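Local coordinates for protein 2-Keto-3-deoxy-(6-phospho-)gluconate aldolase (Thermoproteus tenax, PDB 2R91) that belongs to the aldolases of the dihydrodipicolinate synthetase family and is built as a TIM barrel, four copies forming the assembly, at residues A5-T9 against T41-G45; P98-R104 against V134-V138. All blocks are in the same frame, centred on the assembly; numbering follows the deposited sequence.

Contact 1: residues A5-T9 against T41-G45; sequences APVIT and TTGLG. With SO4 (sulfate ion), chain E.
Thr9 reaches across to Gly43 through its hydroxyl. Thr9 OG1 donates a short hydrogen bond to Gly43 O at 2.6 Å. It meets the carbonyl from the side, at a C=O...donor angle of 122° and a little out of the carbonyl plane. The torsion of Thr9 makes this possible: OG1 lies beside its own backbone N (chi1 -61°). A water extends the link, taking the N-H of Thr9 and donating to Thr42 O. Gly43 CA packs close, 3.2 Å from Val7 O.

Thr42 uses its two branches differently. Thr42 CG2 lies 3.2 Å from Pro6 O and 4.0 Å from Ile8 CG2. Thr42 OG1 turns to the sulfate and donates to its O4 at 2.7 Å. Thr42 N adds a nearly straight bond to sulfate O3 at 2.9 Å. Pro6 CG lines the same site, 3.4 Å from sulfate O2. Tyr128, Lys153 and Thr155 also bind the ion, which probably comes from the crystallisation liquor.

A type I turn, closed by Leu44 N to Thr41 O, places Thr42 N and OG1 toward the sulfate. Asn199 bonds to Pro6 O and Ile8 N and also touches Thr42. The ion probably marks the family's anion-binding loop, to which the TTG sequence corresponds. The contact is buried at the C-terminal end of strand 2-6, beside strand 35-38, where TIM barrels carry their active sites. Helix 18-30 packs on Val7 and Ile8, helix 239-251 on Ile8.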
ATOM      1  N   ALA A   5      14.298  23.329 -12.106  1.00 16.88           N
ATOM      2  CA  ALA A   5      12.947  23.706 -11.736  1.00 16.99           C
ATOM      3  C   ALA A   5      11.898  22.983 -12.594  1.00 19.07           C
ATOM      4  O   ALA A   5      11.874  23.171 -13.806  1.00 19.69           O
ATOM      5  CB  ALA A   5      12.776  25.195 -11.861  1.00 17.51           C
ATOM      6  N   PRO A   6      11.009  22.180 -11.958  1.00 18.68           N
ATOM      7  CA  PRO A   6       9.853  21.627 -12.673  1.00 17.19           C
ATOM      8  C   PRO A   6       8.854  22.774 -12.664  1.00 17.80           C
ATOM      9  O   PRO A   6       8.046  22.944 -11.728  1.00 16.69           O
ATOM     10  CB  PRO A   6       9.427  20.425 -11.792  1.00 17.23           C
ATOM     11  CG  PRO A   6       9.778  20.910 -10.337  1.00 18.05           C
ATOM     12  CD  PRO A   6      11.004  21.840 -10.504  1.00 19.05           C
ATOM     13  N   VAL A   7       8.955  23.610 -13.698  1.00 16.39           N
ATOM     14  CA  VAL A   7       8.302  24.900 -13.730  1.00 15.61           C
ATOM     15  C   VAL A   7       6.792  24.786 -13.844  1.00 16.19           C
ATOM     16  O   VAL A   7       6.273  23.876 -14.513  1.00 15.07           O
ATOM     17  CB  VAL A   7       8.918  25.771 -14.860  1.00 16.62           C
ATOM     18  CG1 VAL A   7       8.523  25.208 -16.257  1.00 15.83           C
ATOM     19  CG2 VAL A   7       8.540  27.244 -14.681  1.00 18.68           C
ATOM     20  N   ILE A   8       6.084  25.693 -13.164  1.00 15.76           N
ATOM     21  CA  ILE A   8       4.638  25.767 -13.303  1.00 16.67           C
ATOM     22  C   ILE A   8       4.250  26.213 -14.722  1.00 18.14           C
ATOM     23  O   ILE A   8       4.958  26.983 -15.356  1.00 18.49           O
ATOM     24  CB  ILE A   8       3.991  26.748 -12.277  1.00 16.85           C
ATOM     25  CG1 ILE A   8       4.703  28.106 -12.309  1.00 18.06           C
ATOM     26  CG2 ILE A   8       4.009  26.130 -10.836  1.00 16.86           C
ATOM     27  CD1 ILE A   8       4.029  29.213 -11.485  1.00 17.59           C
ATOM     28  N   THR A   9       3.085  25.759 -15.168  1.00 18.34           N
ATOM     29  CA  THR A   9       2.500  26.187 -16.409  1.00 18.73           C
ATOM     30  C   THR A   9       1.478  27.293 -16.068  1.00 18.48           C
ATOM     31  O   THR A   9       0.496  27.052 -15.378  1.00 18.05           O
ATOM     32  CB  THR A   9       1.828  24.991 -17.088  1.00 18.45           C
ATOM     33  OG1 THR A   9       2.806  23.975 -17.362  1.00 18.85           O
ATOM     34  CG2 THR A   9       1.132  25.426 -18.372  1.00 19.84           C
ATOM     35  N   THR A  41       5.112  17.096 -13.343  1.00 16.19           N
ATOM     36  CA  THR A  41       3.854  17.098 -12.578  1.00 16.94           C
ATOM     37  C   THR A  41       3.543  18.468 -12.027  1.00 14.94           C
ATOM     38  O   THR A  41       2.397  18.913 -12.067  1.00 16.40           O
ATOM     39  CB  THR A  41       3.896  16.058 -11.416  1.00 17.37           C
ATOM     40  OG1 THR A  41       4.139  14.793 -11.997  1.00 18.88           O
ATOM     41  CG2 THR A  41       2.569  16.027 -10.652  1.00 17.13           C
ATOM     42  N   THR A  42       4.554  19.158 -11.504  1.00 14.90           N
ATOM     43  CA  THR A  42       4.366  20.524 -11.014  1.00 17.66           C
ATOM     44  C   THR A  42       3.860  21.480 -12.154  1.00 17.80           C
ATOM     45  O   THR A  42       3.100  22.432 -11.874  1.00 17.53           O
ATOM     46  CB  THR A  42       5.673  21.065 -10.364  1.00 17.96           C
ATOM     47  OG1 THR A  42       6.023  20.204  -9.278  1.00 20.03           O
ATOM     48  CG2 THR A  42       5.508  22.513  -9.849  1.00 16.80           C
ATOM     49  N   GLY A  43       4.279  21.189 -13.404  1.00 17.31           N
ATOM     50  CA  GLY A  43       3.792  21.910 -14.616  1.00 16.84           C
ATOM     51  C   GLY A  43       2.475  21.382 -15.169  1.00 17.47           C
ATOM     52  O   GLY A  43       2.036  21.770 -16.275  1.00 17.30           O
ATOM     53  N   LEU A  44       1.815  20.499 -14.411  1.00 15.99           N
ATOM     54  CA  LEU A  44       0.537  19.899 -14.821  1.00 17.53           C
ATOM     55  C   LEU A  44       0.626  19.075 -16.111  1.00 17.71           C
ATOM     56  O   LEU A  44      -0.356  18.961 -16.835  1.00 17.95           O
ATOM     57  CB  LEU A  44      -0.561  20.960 -15.001  1.00 19.57           C
ATOM     58  CG  LEU A  44      -1.093  21.778 -13.822  1.00 22.74           C
ATOM     59  CD1 LEU A  44      -2.480  22.291 -14.115  1.00 23.08           C
ATOM     60  CD2 LEU A  44      -1.003  21.044 -12.463  1.00 21.60           C
ATOM     61  N   GLY A  45       1.782  18.479 -16.363  1.00 16.82           N
ATOM     62  CA  GLY A  45       2.057  17.800 -17.637  1.00 17.78           C
ATOM     63  C   GLY A  45       0.944  16.942 -18.202  1.00 18.78           C
ATOM     64  O   GLY A  45       0.500  17.161 -19.326  1.00 18.83           O
TER
HETATM   65  S   SO4 E   1       7.538  17.278  -9.987  1.00 36.51           S
HETATM   66  O1  SO4 E   1       7.793  15.816 -10.090  1.00 30.51           O
HETATM   67  O2  SO4 E   1       8.741  17.811  -9.303  1.00 36.11           O
HETATM   68  O3  SO4 E   1       7.167  17.980 -11.203  1.00 33.32           O
HETATM   69  O4  SO4 E   1       6.362  17.568  -9.129  1.00 37.37           O
HETATM   70  O   HOH W   1       1.552  23.985 -13.503  1.00 18.98           O

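Contact 2: residues P98-R104 against V134-V138; sequences PPYYFPR and VGRDV
Arg136 sends its guanidinium into the bend of segment 98-104 and binds two backbone carbonyls. Arg136 NH1 and NH2 both donate to Phe102 O, at 2.9 and 2.7 Å, an end-on grip in the guanidinium plane. Arg136 NH1 also donates to Pro99 O at 2.8 Å, from above the carbonyl plane. A bend at chi3 (49°) turns the guanidinium toward these oxygens. Three bonds fix its rotation, and the two oxygens probably ease its positive charge.

The tight apolar part lies at the other end. Pro98 CG packs against Val138 CG2 at 3.7 Å, the side chains running past each other in opposite directions. Val134 CG1 fits between Pro98 CB and Tyr100 CB, 4.1 and 4.0 Å away.

On the loose side Arg104 is exposed, and its CB points away from segment 134-138. Beside the guanidinium a water donates to Val134 O at 2.7 Å and, more distantly, to Phe102 O.

Tyr101 OH bonds to Thr41 OG1 of the second subunit. Tyr100 and Tyr101 stack edge-to-face with that subunit's Tyr101 and Tyr100, consistent with the family's dimer.

The contact joins the loops after strand 93-96 and helix 131-134. Helix 107-120 packs on Pro98, Pro99 and Arg136, strand 125-129 on Pro98 and Val138.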
ATOM      1  N   PRO A  98       6.732   6.971 -17.116  1.00 16.94           N
ATOM      2  CA  PRO A  98       6.279   5.719 -17.700  1.00 17.01           C
ATOM      3  C   PRO A  98       4.781   5.849 -18.030  1.00 16.99           C
ATOM      4  O   PRO A  98       4.090   6.669 -17.446  1.00 15.87           O
ATOM      5  CB  PRO A  98       6.412   4.710 -16.541  1.00 17.77           C
ATOM      6  CG  PRO A  98       7.356   5.377 -15.503  1.00 17.80           C
ATOM      7  CD  PRO A  98       7.067   6.857 -15.678  1.00 16.88           C
ATOM      8  N   PRO A  99       4.277   5.012 -18.933  1.00 17.72           N
ATOM      9  CA  PRO A  99       2.814   4.997 -19.129  1.00 18.73           C
ATOM     10  C   PRO A  99       2.098   4.945 -17.766  1.00 19.39           C
ATOM     11  O   PRO A  99       2.437   4.106 -16.928  1.00 20.33           O
ATOM     12  CB  PRO A  99       2.593   3.683 -19.910  1.00 18.28           C
ATOM     13  CG  PRO A  99       3.896   3.623 -20.829  1.00 18.13           C
ATOM     14  CD  PRO A  99       4.992   4.069 -19.820  1.00 18.35           C
ATOM     15  N   TYR A 100       1.156   5.855 -17.546  1.00 18.43           N
ATOM     16  CA  TYR A 100       0.449   5.986 -16.274  1.00 18.44           C
ATOM     17  C   TYR A 100      -1.052   5.670 -16.431  1.00 17.46           C
ATOM     18  O   TYR A 100      -1.504   5.214 -17.496  1.00 17.02           O
ATOM     19  CB  TYR A 100       0.660   7.407 -15.705  1.00 19.19           C
ATOM     20  CG  TYR A 100       0.408   8.532 -16.727  1.00 19.87           C
ATOM     21  CD1 TYR A 100      -0.853   9.110 -16.849  1.00 19.56           C
ATOM     22  CD2 TYR A 100       1.437   9.024 -17.533  1.00 20.30           C
ATOM     23  CE1 TYR A 100      -1.102  10.143 -17.785  1.00 20.50           C
ATOM     24  CE2 TYR A 100       1.204  10.046 -18.458  1.00 20.34           C
ATOM     25  CZ  TYR A 100      -0.072  10.592 -18.576  1.00 20.39           C
ATOM     26  OH  TYR A 100      -0.306  11.606 -19.471  1.00 21.55           O
ATOM     27  N   TYR A 101      -1.795   5.869 -15.351  1.00 16.84           N
ATOM     28  CA  TYR A 101      -3.208   5.515 -15.242  1.00 17.54           C
ATOM     29  C   TYR A 101      -3.531   3.987 -15.291  1.00 18.23           C
ATOM     30  O   TYR A 101      -4.019   3.417 -14.324  1.00 17.23           O
ATOM     31  CB  TYR A 101      -4.108   6.299 -16.263  1.00 16.65           C
ATOM     32  CG  TYR A 101      -5.520   5.908 -15.984  1.00 16.56           C
ATOM     33  CD1 TYR A 101      -6.175   6.431 -14.871  1.00 16.64           C
ATOM     34  CD2 TYR A 101      -6.168   4.925 -16.746  1.00 17.38           C
ATOM     35  CE1 TYR A 101      -7.475   6.028 -14.535  1.00 17.19           C
ATOM     36  CE2 TYR A 101      -7.455   4.472 -16.394  1.00 16.63           C
ATOM     37  CZ  TYR A 101      -8.101   5.058 -15.303  1.00 17.34           C
ATOM     38  OH  TYR A 101      -9.342   4.647 -14.903  1.00 17.27           O
ATOM     39  N   PHE A 102      -3.256   3.336 -16.425  1.00 18.27           N
ATOM     40  CA  PHE A 102      -3.652   1.950 -16.631  1.00 18.83           C
ATOM     41  C   PHE A 102      -2.891   1.007 -15.727  1.00 21.13           C
ATOM     42  O   PHE A 102      -1.673   1.004 -15.745  1.00 21.06           O
ATOM     43  CB  PHE A 102      -3.465   1.553 -18.101  1.00 19.09           C
ATOM     44  CG  PHE A 102      -4.328   2.373 -19.052  1.00 18.50           C
ATOM     45  CD1 PHE A 102      -5.679   2.075 -19.205  1.00 19.40           C
ATOM     46  CD2 PHE A 102      -3.799   3.455 -19.741  1.00 18.90           C
ATOM     47  CE1 PHE A 102      -6.490   2.862 -20.055  1.00 20.18           C
ATOM     48  CE2 PHE A 102      -4.577   4.236 -20.569  1.00 18.59           C
ATOM     49  CZ  PHE A 102      -5.933   3.943 -20.739  1.00 18.84           C
ATOM     50  N   PRO A 103      -3.609   0.228 -14.911  1.00 23.43           N
ATOM     51  CA  PRO A 103      -2.935  -0.730 -14.029  1.00 26.56           C
ATOM     52  C   PRO A 103      -2.487  -1.925 -14.845  1.00 28.48           C
ATOM     53  O   PRO A 103      -3.132  -2.305 -15.823  1.00 30.58           O
ATOM     54  CB  PRO A 103      -4.042  -1.150 -13.028  1.00 26.19           C
ATOM     55  CG  PRO A 103      -5.186  -0.188 -13.238  1.00 26.22           C
ATOM     56  CD  PRO A 103      -5.066   0.249 -14.689  1.00 24.70           C
ATOM     57  N   ARG A 104      -1.356  -2.491 -14.486  1.00 30.56           N
ATOM     58  CA  ARG A 104      -0.977  -3.766 -15.055  1.00 34.24           C
ATOM     59  C   ARG A 104      -0.791  -3.787 -16.583  1.00 31.48           C
ATOM     60  O   ARG A 104      -1.152  -4.760 -17.237  1.00 31.80           O
ATOM     61  CB  ARG A 104      -1.984  -4.844 -14.620  1.00 36.26           C
ATOM     62  CG  ARG A 104      -1.936  -5.165 -13.111  1.00 40.37           C
ATOM     63  CD  ARG A 104      -2.960  -6.263 -12.766  1.00 41.84           C
ATOM     64  NE  ARG A 104      -4.319  -5.820 -13.091  1.00 46.97           N
ATOM     65  CZ  ARG A 104      -5.334  -5.795 -12.231  1.00 47.90           C
ATOM     66  NH1 ARG A 104      -5.180  -6.242 -10.984  1.00 48.80           N
ATOM     67  NH2 ARG A 104      -6.518  -5.351 -12.643  1.00 48.46           N
ATOM     68  N   VAL A 134       2.147   7.925 -10.910  1.00 17.92           N
ATOM     69  CA  VAL A 134       2.097   7.060 -12.107  1.00 18.86           C
ATOM     70  C   VAL A 134       1.380   5.724 -11.846  1.00 20.87           C
ATOM     71  O   VAL A 134       0.688   5.176 -12.730  1.00 19.37           O
ATOM     72  CB  VAL A 134       3.538   6.841 -12.611  1.00 17.64           C
ATOM     73  CG1 VAL A 134       3.644   5.738 -13.674  1.00 18.10           C
ATOM     74  CG2 VAL A 134       4.105   8.175 -13.101  1.00 17.36           C
ATOM     75  N   GLY A 135       1.541   5.203 -10.627  1.00 20.71           N
ATOM     76  CA  GLY A 135       0.912   3.954 -10.240  1.00 21.74           C
ATOM     77  C   GLY A 135       1.800   2.753 -10.523  1.00 22.21           C
ATOM     78  O   GLY A 135       1.384   1.615 -10.339  1.00 22.27           O
ATOM     79  N   ARG A 136       3.003   3.004 -11.038  1.00 21.31           N
ATOM     80  CA  ARG A 136       4.022   1.957 -11.208  1.00 21.92           C
ATOM     81  C   ARG A 136       5.392   2.587 -11.019  1.00 20.61           C
ATOM     82  O   ARG A 136       5.557   3.803 -11.111  1.00 20.46           O
ATOM     83  CB  ARG A 136       3.958   1.240 -12.595  1.00 22.16           C
ATOM     84  CG  ARG A 136       3.974   2.173 -13.838  1.00 22.72           C
ATOM     85  CD  ARG A 136       3.899   1.411 -15.178  1.00 23.00           C
ATOM     86  NE  ARG A 136       2.810   0.427 -15.158  1.00 23.82           N
ATOM     87  CZ  ARG A 136       1.521   0.682 -15.365  1.00 24.29           C
ATOM     88  NH1 ARG A 136       1.096   1.917 -15.733  1.00 23.23           N
ATOM     89  NH2 ARG A 136       0.656  -0.324 -15.237  1.00 21.87           N
ATOM     90  N   ASP A 137       6.377   1.732 -10.836  1.00 20.32           N
ATOM     91  CA  ASP A 137       7.772   2.119 -10.640  1.00 21.79           C
ATOM     92  C   ASP A 137       8.609   1.527 -11.766  1.00 21.34           C
ATOM     93  O   ASP A 137       8.446   0.353 -12.103  1.00 23.14           O
ATOM     94  CB  ASP A 137       8.247   1.518  -9.287  1.00 22.47           C
ATOM     95  CG  ASP A 137       9.673   1.927  -8.908  1.00 23.63           C
ATOM     96  OD1 ASP A 137      10.124   3.018  -9.277  1.00 22.04           O
ATOM     97  OD2 ASP A 137      10.347   1.127  -8.229  1.00 24.71           O
ATOM     98  N   VAL A 138       9.508   2.323 -12.332  1.00 20.29           N
ATOM     99  CA  VAL A 138      10.565   1.800 -13.180  1.00 20.94           C
ATOM    100  C   VAL A 138      11.873   1.976 -12.400  1.00 20.78           C
ATOM    101  O   VAL A 138      12.468   3.071 -12.402  1.00 18.89           O
ATOM    102  CB  VAL A 138      10.602   2.507 -14.543  1.00 21.11           C
ATOM    103  CG1 VAL A 138      11.774   1.994 -15.390  1.00 20.05           C
ATOM    104  CG2 VAL A 138       9.250   2.247 -15.292  1.00 20.83           C
TER
HETATM  105  O   HOH W   2      -0.623   2.863 -13.266  1.00 30.64           O

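From the N terminus, strand 2-6 leads into contact 1. Its loop closes at 41-45, after helix 18-30 and strand 35-38 have been passed. Contact 2 opens later, after strand 93-96, and closes after helix 107-120, strand 125-129 and helix 131-134. The two loops follow in series; they neither nest nor cross. Contact 1 joins the end of the first barrel strand to the loop after the second, and contact 2 the loops that follow the fourth and fifth. Their centres lie 19 Å apart, with nearest atoms about 6 Å apart and no touch. At the subunit interface, however, contact 1 of one copy meets contact 2 of the other.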